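PDB 4PAR: uncharacterized protein from Acinetobacter baumannii, which cleaves DNA that carries 5-hydroxymethylcytosine, joining a Vsr-like endonuclease domain to an SRA-like domain that probably recognises the modified base. Local coordinates for residues D39-F44 with S161-W166; H215-D220 with Q312-K317; T244-S249 with G301-R306. The protein carries 3 engineered substitutions. All coordinates share one frame; numbering follows the deposited sequence.

Interaction 1. Residues D39-F44 with S161-W166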
loop_
_atom_site.group_PDB
_atom_site.type_symbol
_atom_site.label_atom_id
_atom_site.label_comp_id
_atom_site.label_asym_id
_atom_site.label_seq_id
_atom_site.Cartn_x
_atom_site.Cartn_y
_atom_site.Cartn_z
ATOM N N ASP F 39 15.223 -11.302 -30.768
ATOM C CA ASP F 39 16.520 -11.817 -30.339
ATOM C C ASP F 39 16.636 -11.616 -28.835
ATOM O O ASP F 39 16.742 -10.485 -28.361
ATOM C CB ASP F 39 17.670 -11.112 -31.060
ATOM C CG ASP F 39 19.039 -11.694 -30.708
ATOM O OD1 ASP F 39 19.146 -12.479 -29.740
ATOM O OD2 ASP F 39 20.017 -11.356 -31.406
ATOM N N PHE F 40 16.617 -12.710 -28.084
ATOM C CA PHE F 40 16.637 -12.609 -26.631
ATOM C C PHE F 40 18.028 -12.773 -26.026
ATOM O O PHE F 40 18.187 -12.786 -24.808
ATOM C CB PHE F 40 15.643 -13.599 -26.039
ATOM C CG PHE F 40 14.219 -13.225 -26.321
ATOM C CD1 PHE F 40 13.585 -13.674 -27.467
ATOM C CD2 PHE F 40 13.534 -12.373 -25.470
ATOM C CE1 PHE F 40 12.282 -13.310 -27.741
ATOM C CE2 PHE F 40 12.234 -12.005 -25.739
ATOM C CZ PHE F 40 11.607 -12.474 -26.876
ATOM N N THR F 41 19.041 -12.877 -26.878
ATOM C CA THR F 41 20.406 -12.692 -26.404
ATOM C C THR F 41 20.593 -11.213 -26.061
ATOM O O THR F 41 21.580 -10.825 -25.434
ATOM C CB THR F 41 21.455 -13.131 -27.444
ATOM O OG1 THR F 41 21.366 -12.294 -28.604
ATOM C CG2 THR F 41 21.233 -14.581 -27.846
ATOM N N LEU F 42 19.626 -10.399 -26.478
ATOM C CA LEU F 42 19.611 -8.971 -26.184
ATOM C C LEU F 42 18.747 -8.658 -24.968
ATOM O O LEU F 42 17.530 -8.798 -25.015
ATOM C CB LEU F 42 19.092 -8.186 -27.389
ATOM C CG LEU F 42 20.105 -7.610 -28.375
ATOM C CD1 LEU F 42 21.135 -8.648 -28.784
ATOM C CD2 LEU F 42 19.371 -7.076 -29.591
ATOM N N LYS F 43 19.374 -8.223 -23.882
ATOM C CA LYS F 43 18.617 -7.811 -22.709
ATOM C C LYS F 43 17.947 -6.483 -23.010
ATOM O O LYS F 43 18.503 -5.659 -23.737
ATOM C CB LYS F 43 19.519 -7.702 -21.474
ATOM C CG LYS F 43 18.780 -7.352 -20.190
ATOM C CD LYS F 43 19.702 -7.360 -18.978
ATOM C CE LYS F 43 18.956 -6.937 -17.719
ATOM N NZ LYS F 43 19.821 -6.960 -16.504
ATOM N N PHE F 44 16.747 -6.281 -22.476
ATOM C CA PHE F 44 16.055 -5.010 -22.659
ATOM C C PHE F 44 15.319 -4.586 -21.393
ATOM O O PHE F 44 14.960 -5.420 -20.557
ATOM C CB PHE F 44 15.085 -5.082 -23.841
ATOM C CG PHE F 44 13.928 -6.020 -23.629
ATOM C CD1 PHE F 44 12.775 -5.591 -22.990
ATOM C CD2 PHE F 44 13.985 -7.317 -24.088
ATOM C CE1 PHE F 44 11.721 -6.443 -22.799
ATOM C CE2 PHE F 44 12.927 -8.175 -23.896
ATOM C CZ PHE F 44 11.795 -7.738 -23.252
ATOM N N SER F 161 34.128 -8.746 -31.018
ATOM C CA SER F 161 34.257 -9.717 -29.933
ATOM C C SER F 161 34.052 -9.080 -28.559
ATOM O O SER F 161 34.546 -9.586 -27.550
ATOM C CB SER F 161 35.622 -10.409 -29.998
ATOM O OG SER F 161 35.856 -10.940 -31.291
ATOM N N THR F 162 33.325 -7.967 -28.528
ATOM C CA THR F 162 33.001 -7.292 -27.276
ATOM C C THR F 162 31.608 -7.663 -26.767
ATOM O O THR F 162 31.192 -7.203 -25.704
ATOM C CB THR F 162 33.076 -5.755 -27.421
ATOM O OG1 THR F 162 31.998 -5.294 -28.245
ATOM C CG2 THR F 162 34.402 -5.336 -28.035
ATOM N N PHE F 163 30.892 -8.491 -27.524
ATOM C CA PHE F 163 29.502 -8.811 -27.200
ATOM C C PHE F 163 29.371 -10.004 -26.261
ATOM O O PHE F 163 29.918 -11.078 -26.520
ATOM C CB PHE F 163 28.702 -9.076 -28.476
ATOM C CG PHE F 163 27.278 -9.499 -28.227
ATOM C CD1 PHE F 163 26.301 -8.561 -27.943
ATOM C CD2 PHE F 163 26.917 -10.837 -28.284
ATOM C CE1 PHE F 163 24.991 -8.945 -27.717
ATOM C CE2 PHE F 163 25.608 -11.228 -28.059
ATOM C CZ PHE F 163 24.644 -10.281 -27.774
ATOM N N LYS F 164 28.629 -9.804 -25.178
ATOM C CA LYS F 164 28.377 -10.851 -24.197
ATOM C C LYS F 164 26.892 -11.180 -24.157
ATOM O O LYS F 164 26.078 -10.352 -23.744
ATOM C CB LYS F 164 28.871 -10.416 -22.813
ATOM C CG LYS F 164 30.391 -10.426 -22.665
ATOM C CD LYS F 164 30.858 -9.634 -21.451
ATOM C CE LYS F 164 30.890 -8.141 -21.748
ATOM N NZ LYS F 164 31.861 -7.813 -22.833
ATOM N N GLU F 165 26.535 -12.388 -24.587
ATOM C CA GLU F 165 25.128 -12.756 -24.682
ATOM C C GLU F 165 24.488 -12.796 -23.301
ATOM O O GLU F 165 25.163 -12.970 -22.288
ATOM C CB GLU F 165 24.955 -14.099 -25.395
ATOM C CG GLU F 165 25.513 -15.296 -24.660
ATOM C CD GLU F 165 25.270 -16.587 -25.420
ATOM O OE1 GLU F 165 24.598 -16.538 -26.473
ATOM O OE2 GLU F 165 25.753 -17.647 -24.968
ATOM N N TRP F 166 23.176 -12.620 -23.274
ATOM C CA TRP F 166 22.448 -12.426 -22.031
ATOM C C TRP F 166 21.998 -13.744 -21.402
ATOM O O TRP F 166 21.438 -14.607 -22.081
ATOM C CB TRP F 166 21.251 -11.520 -22.302
ATOM C CG TRP F 166 20.348 -11.297 -21.143
ATOM C CD1 TRP F 166 20.702 -11.143 -19.835
ATOM C CD2 TRP F 166 18.922 -11.198 -21.190
ATOM N NE1 TRP F 166 19.579 -10.954 -19.062
ATOM C CE2 TRP F 166 18.474 -10.985 -19.873
ATOM C CE3 TRP F 166 17.982 -11.268 -22.220
ATOM C CZ2 TRP F 166 17.129 -10.839 -19.563
ATOM C CZ3 TRP F 166 16.651 -11.122 -21.911
ATOM C CH2 TRP F 166 16.234 -10.912 -20.592
#
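K43 lies across one face of the W166 indole with its aliphatic stem, a lysine-on-tryptophan contact made by methylenes and not by the charge. K43 CB stands 3.6 Å from the centroid of the five-membered ring of W166, 14° off its normal, in a CH-pi contact. Farther out, K43 CG passes 3.7 Å from W166 CE2 and K43 CD passes 3.6 Å from W166 NE1, before the fully extended chain carries NZ past the ring toward a long, weak ion pair with E171. The indole reaches this place because W166 CG is anti to its own backbone N (chi1 176°), and its CE3 edge then faces the carbonyl of F40. The backbones are joined by one weak bond: W166 N donates to T41 O at 3.2 Å, with an N-H...O angle of 132°. A second, lighter patch lies beyond T41, where L42 CD1 touches F163 CZ at 4.0 Å and T41 OG1 comes within 3.9 Å of the same F163 CZ. The turn that presents T41 is braced from inside: D39 OD1 accepts from T41 N at 2.9 Å in an Asx turn and also from T41 OG1, both donors arriving from the same face of the carboxylate, while D39 OD2 forms a salt bridge with K154. The contact joins two surface loops, 39-44 belonging to the PvuRts1 I-like N-terminal family region. One links helix 26-37 to sheet strand 45-51, the other leaves helix 136-159 through a Schellman motif at S161; L42 packs on that long helix, and W166 meets Y12 and L9 of helix 7-16.

Interaction 2. Residues H215-D220 with Q312-K317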
loop_
_atom_site.group_PDB
_atom_site.type_symbol
_atom_site.label_atom_id
_atom_site.label_comp_id
_atom_site.label_asym_id
_atom_site.label_seq_id
_atom_site.Cartn_x
_atom_site.Cartn_y
_atom_site.Cartn_z
ATOM N N HIS F 215 38.571 -3.689 1.339
ATOM C CA HIS F 215 39.026 -4.554 0.254
ATOM C C HIS F 215 40.098 -5.519 0.748
ATOM O O HIS F 215 41.136 -5.088 1.252
ATOM C CB HIS F 215 39.564 -3.717 -0.910
ATOM C CG HIS F 215 39.919 -4.515 -2.126
ATOM N ND1 HIS F 215 40.356 -3.931 -3.297
ATOM C CD2 HIS F 215 39.902 -5.850 -2.362
ATOM C CE1 HIS F 215 40.593 -4.867 -4.196
ATOM N NE2 HIS F 215 40.325 -6.042 -3.653
ATOM N N PRO F 216 39.846 -6.830 0.614
ATOM C CA PRO F 216 40.800 -7.844 1.076
ATOM C C PRO F 216 42.182 -7.776 0.414
ATOM O O PRO F 216 43.197 -7.834 1.115
ATOM C CB PRO F 216 40.101 -9.157 0.711
ATOM C CG PRO F 216 38.659 -8.829 0.731
ATOM C CD PRO F 216 38.567 -7.430 0.202
ATOM N N TYR F 217 42.222 -7.657 -0.910
ATOM C CA TYR F 217 43.481 -7.799 -1.636
ATOM C C TYR F 217 44.176 -6.482 -1.976
ATOM O O TYR F 217 45.281 -6.486 -2.517
ATOM C CB TYR F 217 43.247 -8.603 -2.916
ATOM C CG TYR F 217 43.018 -10.073 -2.650
ATOM C CD1 TYR F 217 44.046 -10.996 -2.812
ATOM C CD2 TYR F 217 41.781 -10.538 -2.219
ATOM C CE1 TYR F 217 43.846 -12.341 -2.562
ATOM C CE2 TYR F 217 41.572 -11.882 -1.966
ATOM C CZ TYR F 217 42.608 -12.778 -2.140
ATOM O OH TYR F 217 42.404 -14.116 -1.890
ATOM N N LYS F 218 43.536 -5.362 -1.656
ATOM C CA LYS F 218 44.143 -4.047 -1.859
ATOM C C LYS F 218 43.826 -3.128 -0.678
ATOM O O LYS F 218 42.660 -2.947 -0.326
ATOM C CB LYS F 218 43.657 -3.422 -3.174
ATOM C CG LYS F 218 44.136 -4.135 -4.436
ATOM C CD LYS F 218 45.653 -4.061 -4.570
ATOM C CE LYS F 218 46.155 -4.871 -5.755
ATOM N NZ LYS F 218 47.637 -4.788 -5.884
ATOM N N LYS F 219 44.857 -2.543 -0.073
ATOM C CA LYS F 219 44.664 -1.746 1.138
ATOM C C LYS F 219 44.465 -0.255 0.849
ATOM O O LYS F 219 44.234 0.533 1.768
ATOM C CB LYS F 219 45.845 -1.934 2.100
ATOM C CG LYS F 219 47.146 -1.281 1.659
ATOM C CD LYS F 219 48.188 -1.336 2.767
ATOM C CE LYS F 219 49.483 -0.653 2.354
ATOM N NZ LYS F 219 50.511 -0.694 3.437
ATOM N N ASP F 220 44.567 0.132 -0.418
ATOM C CA ASP F 220 44.306 1.515 -0.814
ATOM C C ASP F 220 42.891 1.714 -1.371
ATOM O O ASP F 220 42.511 2.834 -1.719
ATOM C CB ASP F 220 45.341 1.980 -1.843
ATOM C CG ASP F 220 45.299 1.168 -3.123
ATOM O OD1 ASP F 220 44.930 -0.024 -3.062
ATOM O OD2 ASP F 220 45.637 1.722 -4.189
ATOM N N GLN F 312 39.071 -5.478 -11.529
ATOM C CA GLN F 312 39.361 -6.907 -11.497
ATOM C C GLN F 312 38.760 -7.556 -10.250
ATOM O O GLN F 312 38.620 -6.911 -9.213
ATOM C CB GLN F 312 40.874 -7.149 -11.564
ATOM C CG GLN F 312 41.697 -6.306 -10.597
ATOM C CD GLN F 312 43.195 -6.490 -10.787
ATOM O OE1 GLN F 312 43.637 -7.176 -11.710
ATOM N NE2 GLN F 312 43.984 -5.877 -9.909
ATOM N N THR F 313 38.385 -8.828 -10.364
ATOM C CA THR F 313 37.790 -9.552 -9.243
ATOM C C THR F 313 38.780 -10.524 -8.609
ATOM O O THR F 313 39.889 -10.705 -9.112
ATOM C CB THR F 313 36.541 -10.329 -9.688
ATOM O OG1 THR F 313 36.923 -11.355 -10.612
ATOM C CG2 THR F 313 35.552 -9.396 -10.363
ATOM N N TYR F 314 38.370 -11.169 -7.520
ATOM C CA TYR F 314 39.258 -12.074 -6.791
ATOM C C TYR F 314 38.503 -13.223 -6.118
ATOM O O TYR F 314 37.400 -13.039 -5.609
ATOM C CB TYR F 314 40.058 -11.300 -5.736
ATOM C CG TYR F 314 40.917 -10.179 -6.289
ATOM C CD1 TYR F 314 42.167 -10.441 -6.838
ATOM C CD2 TYR F 314 40.480 -8.860 -6.257
ATOM C CE1 TYR F 314 42.955 -9.419 -7.344
ATOM C CE2 TYR F 314 41.261 -7.833 -6.761
ATOM C CZ TYR F 314 42.496 -8.118 -7.302
ATOM O OH TYR F 314 43.275 -7.098 -7.801
ATOM N N SER F 315 39.114 -14.404 -6.107
ATOM C CA SER F 315 38.531 -15.579 -5.463
ATOM C C SER F 315 38.469 -15.400 -3.944
ATOM O O SER F 315 39.240 -14.617 -3.387
ATOM C CB SER F 315 39.339 -16.831 -5.819
ATOM O OG SER F 315 39.349 -17.053 -7.219
ATOM N N PRO F 316 37.546 -16.118 -3.272
ATOM C CA PRO F 316 37.428 -16.090 -1.807
ATOM C C PRO F 316 38.756 -16.328 -1.087
ATOM O O PRO F 316 39.582 -17.112 -1.555
ATOM C CB PRO F 316 36.443 -17.223 -1.521
ATOM C CG PRO F 316 35.567 -17.240 -2.722
ATOM C CD PRO F 316 36.465 -16.909 -3.888
ATOM N N LYS F 317 38.949 -15.652 0.043
ATOM C CA LYS F 317 40.230 -15.668 0.745
ATOM C C LYS F 317 40.161 -16.454 2.053
ATOM O O LYS F 317 39.342 -16.160 2.923
ATOM C CB LYS F 317 40.690 -14.231 1.018
ATOM C CG LYS F 317 42.146 -14.090 1.434
ATOM C CD LYS F 317 42.567 -12.626 1.435
ATOM C CE LYS F 317 44.069 -12.476 1.623
ATOM N NZ LYS F 317 44.517 -11.067 1.429
#
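Y217 and Y314 are the centre of an aromatic cluster completed by H215. The tyrosine planes are only 9° apart but slid sidelong, with centroids 5.1 Å apart, so the rings barely overlap and point in opposite directions. What fills the face of Y314 instead is the root of its partner: Y217 CB sits 4.2 Å from the Y314 centroid, almost on the ring normal, as a CH-pi contact. Reciprocally, Y314 CB lies 4.0 Å from Y217 CD2. H215 comes in obliquely, its plane turned 47° from that of Y314, and sets its NE2 corner 3.7 Å from Y314 CE2; its other nitrogen, ND1, is hydrogen-bonded to T221 OG1, which ties the imidazole to the start of strand 221-224, at the far end of its loop.

A cation-pi contact closes the other face of Y217. K317 is extended, with CG anti to the backbone N, and runs along the phenol in the reverse sense, from the hydroxyl end back over the ring. K317 CD is 3.6 Å from Y217 CZ, and K317 NZ ends 4.2 Å from the Y217 centroid, 8° off the normal. The ammonium group thus lies over one face of the phenol, while Y314 reaches the opposite face through CB and the rim of its ring.

Hydrogen bonds play no part across the two segments, which meet through rings and methylenes at an exposed surface. The 215-220 loop connects strands 212-214 and 221-224 of the SRA-like domain, whereas 312-317 starts at the last residue of strand 302-312 and runs on as a tail; backbone bonds from Y314 to C200 and from K317 to G202 lay that tail beside the end of helix 194-200.

Interaction 3. Residues T244-S249 with G301-R306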
loop_
_atom_site.group_PDB
_atom_site.type_symbol
_atom_site.label_atom_id
_atom_site.label_comp_id
_atom_site.label_asym_id
_atom_site.label_seq_id
_atom_site.Cartn_x
_atom_site.Cartn_y
_atom_site.Cartn_z
ATOM N N THR F 244 31.668 12.357 -11.287
ATOM C CA THR F 244 32.026 12.864 -9.965
ATOM C C THR F 244 30.928 12.651 -8.931
ATOM O O THR F 244 29.770 13.003 -9.152
ATOM C CB THR F 244 32.374 14.375 -10.014
ATOM O OG1 THR F 244 31.482 15.106 -9.163
ATOM C CG2 THR F 244 32.274 14.915 -11.437
ATOM N N ILE F 245 31.313 12.079 -7.797
ATOM C CA ILE F 245 30.406 11.843 -6.682
ATOM C C ILE F 245 30.772 12.709 -5.480
ATOM O O ILE F 245 31.913 12.689 -5.030
ATOM C CB ILE F 245 30.427 10.372 -6.259
ATOM C CG1 ILE F 245 29.883 9.492 -7.385
ATOM C CG2 ILE F 245 29.644 10.176 -4.968
ATOM C CD1 ILE F 245 29.829 8.015 -7.042
ATOM N N THR F 246 29.812 13.465 -4.957
ATOM C CA THR F 246 30.071 14.283 -3.774
ATOM C C THR F 246 29.482 13.651 -2.517
ATOM O O THR F 246 28.302 13.270 -2.488
ATOM C CB THR F 246 29.507 15.713 -3.921
ATOM O OG1 THR F 246 28.081 15.695 -3.771
ATOM C CG2 THR F 246 29.873 16.303 -5.276
ATOM N N GLU F 247 30.323 13.540 -1.487
ATOM C CA GLU F 247 29.917 13.021 -0.183
ATOM C C GLU F 247 29.954 14.101 0.900
ATOM O O GLU F 247 30.914 14.879 1.000
ATOM C CB GLU F 247 30.801 11.841 0.235
ATOM C CG GLU F 247 30.359 11.198 1.550
ATOM C CD GLU F 247 31.171 9.969 1.928
ATOM O OE1 GLU F 247 32.218 9.718 1.292
ATOM O OE2 GLU F 247 30.755 9.252 2.866
ATOM N N LYS F 248 28.892 14.119 1.703
ATOM C CA LYS F 248 28.690 15.072 2.785
ATOM C C LYS F 248 27.956 14.334 3.901
ATOM O O LYS F 248 27.834 13.114 3.852
ATOM C CB LYS F 248 27.891 16.290 2.302
ATOM C CG LYS F 248 27.920 17.480 3.244
ATOM C CD LYS F 248 26.814 18.492 2.946
ATOM C CE LYS F 248 26.865 19.660 3.936
ATOM N NZ LYS F 248 26.185 20.904 3.470
ATOM N N SER F 249 27.479 15.067 4.902
ATOM C CA SER F 249 26.619 14.511 5.940
ATOM C C SER F 249 25.691 15.590 6.481
ATOM O O SER F 249 25.933 16.781 6.287
ATOM C CB SER F 249 27.444 13.904 7.074
ATOM O OG SER F 249 26.621 13.539 8.166
ATOM N N GLY F 301 32.077 19.114 0.275
ATOM C CA GLY F 301 32.934 18.281 1.104
ATOM C C GLY F 301 33.775 17.309 0.308
ATOM O O GLY F 301 34.572 17.721 -0.532
ATOM N N ALA F 302 33.604 16.019 0.585
ATOM C CA ALA F 302 34.351 14.985 -0.126
ATOM C C ALA F 302 33.946 14.909 -1.598
ATOM O O ALA F 302 32.767 14.997 -1.931
ATOM C CB ALA F 302 34.148 13.632 0.541
ATOM N N VAL F 303 34.929 14.740 -2.474
ATOM C CA VAL F 303 34.667 14.629 -3.903
ATOM C C VAL F 303 35.463 13.472 -4.488
ATOM O O VAL F 303 36.677 13.396 -4.329
ATOM C CB VAL F 303 35.009 15.937 -4.646
ATOM C CG1 VAL F 303 35.179 15.683 -6.139
ATOM C CG2 VAL F 303 33.930 16.980 -4.401
ATOM N N TRP F 304 34.762 12.568 -5.160
ATOM C CA TRP F 304 35.367 11.377 -5.733
ATOM C C TRP F 304 35.231 11.415 -7.250
ATOM O O TRP F 304 34.122 11.419 -7.775
ATOM C CB TRP F 304 34.709 10.113 -5.165
ATOM C CG TRP F 304 34.654 10.082 -3.658
ATOM C CD1 TRP F 304 33.728 10.692 -2.858
ATOM C CD2 TRP F 304 35.563 9.408 -2.776
ATOM N NE1 TRP F 304 34.008 10.442 -1.536
ATOM C CE2 TRP F 304 35.128 9.657 -1.459
ATOM C CE3 TRP F 304 36.702 8.620 -2.974
ATOM C CZ2 TRP F 304 35.792 9.145 -0.345
ATOM C CZ3 TRP F 304 37.359 8.114 -1.867
ATOM C CH2 TRP F 304 36.904 8.380 -0.569
ATOM N N LYS F 305 36.362 11.464 -7.946
ATOM C CA LYS F 305 36.379 11.468 -9.405
ATOM C C LYS F 305 36.548 10.036 -9.905
ATOM O O LYS F 305 37.246 9.245 -9.276
ATOM C CB LYS F 305 37.503 12.368 -9.931
ATOM C CG LYS F 305 37.623 12.437 -11.450
ATOM C CD LYS F 305 38.833 13.260 -11.867
ATOM C CE LYS F 305 39.023 13.243 -13.376
ATOM N NZ LYS F 305 39.319 11.876 -13.888
ATOM N N ARG F 306 35.917 9.699 -11.028
ATOM C CA ARG F 306 35.974 8.324 -11.522
ATOM C C ARG F 306 37.146 8.126 -12.477
ATOM O O ARG F 306 37.148 8.637 -13.600
ATOM C CB ARG F 306 34.666 7.947 -12.223
ATOM C CG ARG F 306 34.638 6.516 -12.729
ATOM C CD ARG F 306 33.329 6.204 -13.427
ATOM N NE ARG F 306 33.238 6.835 -14.741
ATOM C CZ ARG F 306 32.131 6.857 -15.478
ATOM N NH1 ARG F 306 31.022 6.290 -15.023
ATOM N NH2 ARG F 306 32.132 7.450 -16.664
#
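E247 OE1 is gripped by two groups: W304 NE1 gives it a weak hydrogen bond at 3.4 Å, and R269 NH1 holds it in a salt bridge. E247 and W304 belong to an antiparallel beta ladder of the SRA-like domain, strand 244-247 against strand 302-306, whose segment axes come within 4.7 Å. I245 and W304 form a hydrogen-bonded pair, with I245 N to W304 O at 2.9 Å and the return bond from W304 N to I245 O equally long. E247 and A302 form the next such pair, less evenly: E247 N to A302 O is 2.9 Å, while the bond from A302 N to E247 O is weak. I245, E247, A302 and W304 share the buried face, where E247 and A302 also meet W262 of helix 252-264. T246 and V303, a non-hydrogen-bonded pair, look out on the other face with T244 and K305. Strand 302-312 is flanked on its far edge by strand 283-295. On the buried face, E247 CG is anti to the backbone N (chi1 -176°), the chain runs out extended, and its carboxylate plane meets the indole plane at 39°, with E247 CB at the indole edge, 3.9 Å from W304 NE1.

How the interactions relate
Interaction 3 is the buried one, a ladder inside the SRA-like sheet, where main-chain bonds do most of the work and a charged glutamate is satisfied within the domain. Interactions 1 and 2 are surface contacts between loops and rely on rings with lysine beside them: methylenes over an indole in the first, the ammonium group over a phenol in the second. Interactions 2 and 3 share strand 302-312, interaction 3 using its beginning and interaction 2 its last residue and the tail beyond, and 244-249 with 301-306 is nested within the loop that interaction 2 closes. Interaction 1 lies apart, with 39-44 in the nuclease-like family region, its centre about 34 Å from that of interaction 3.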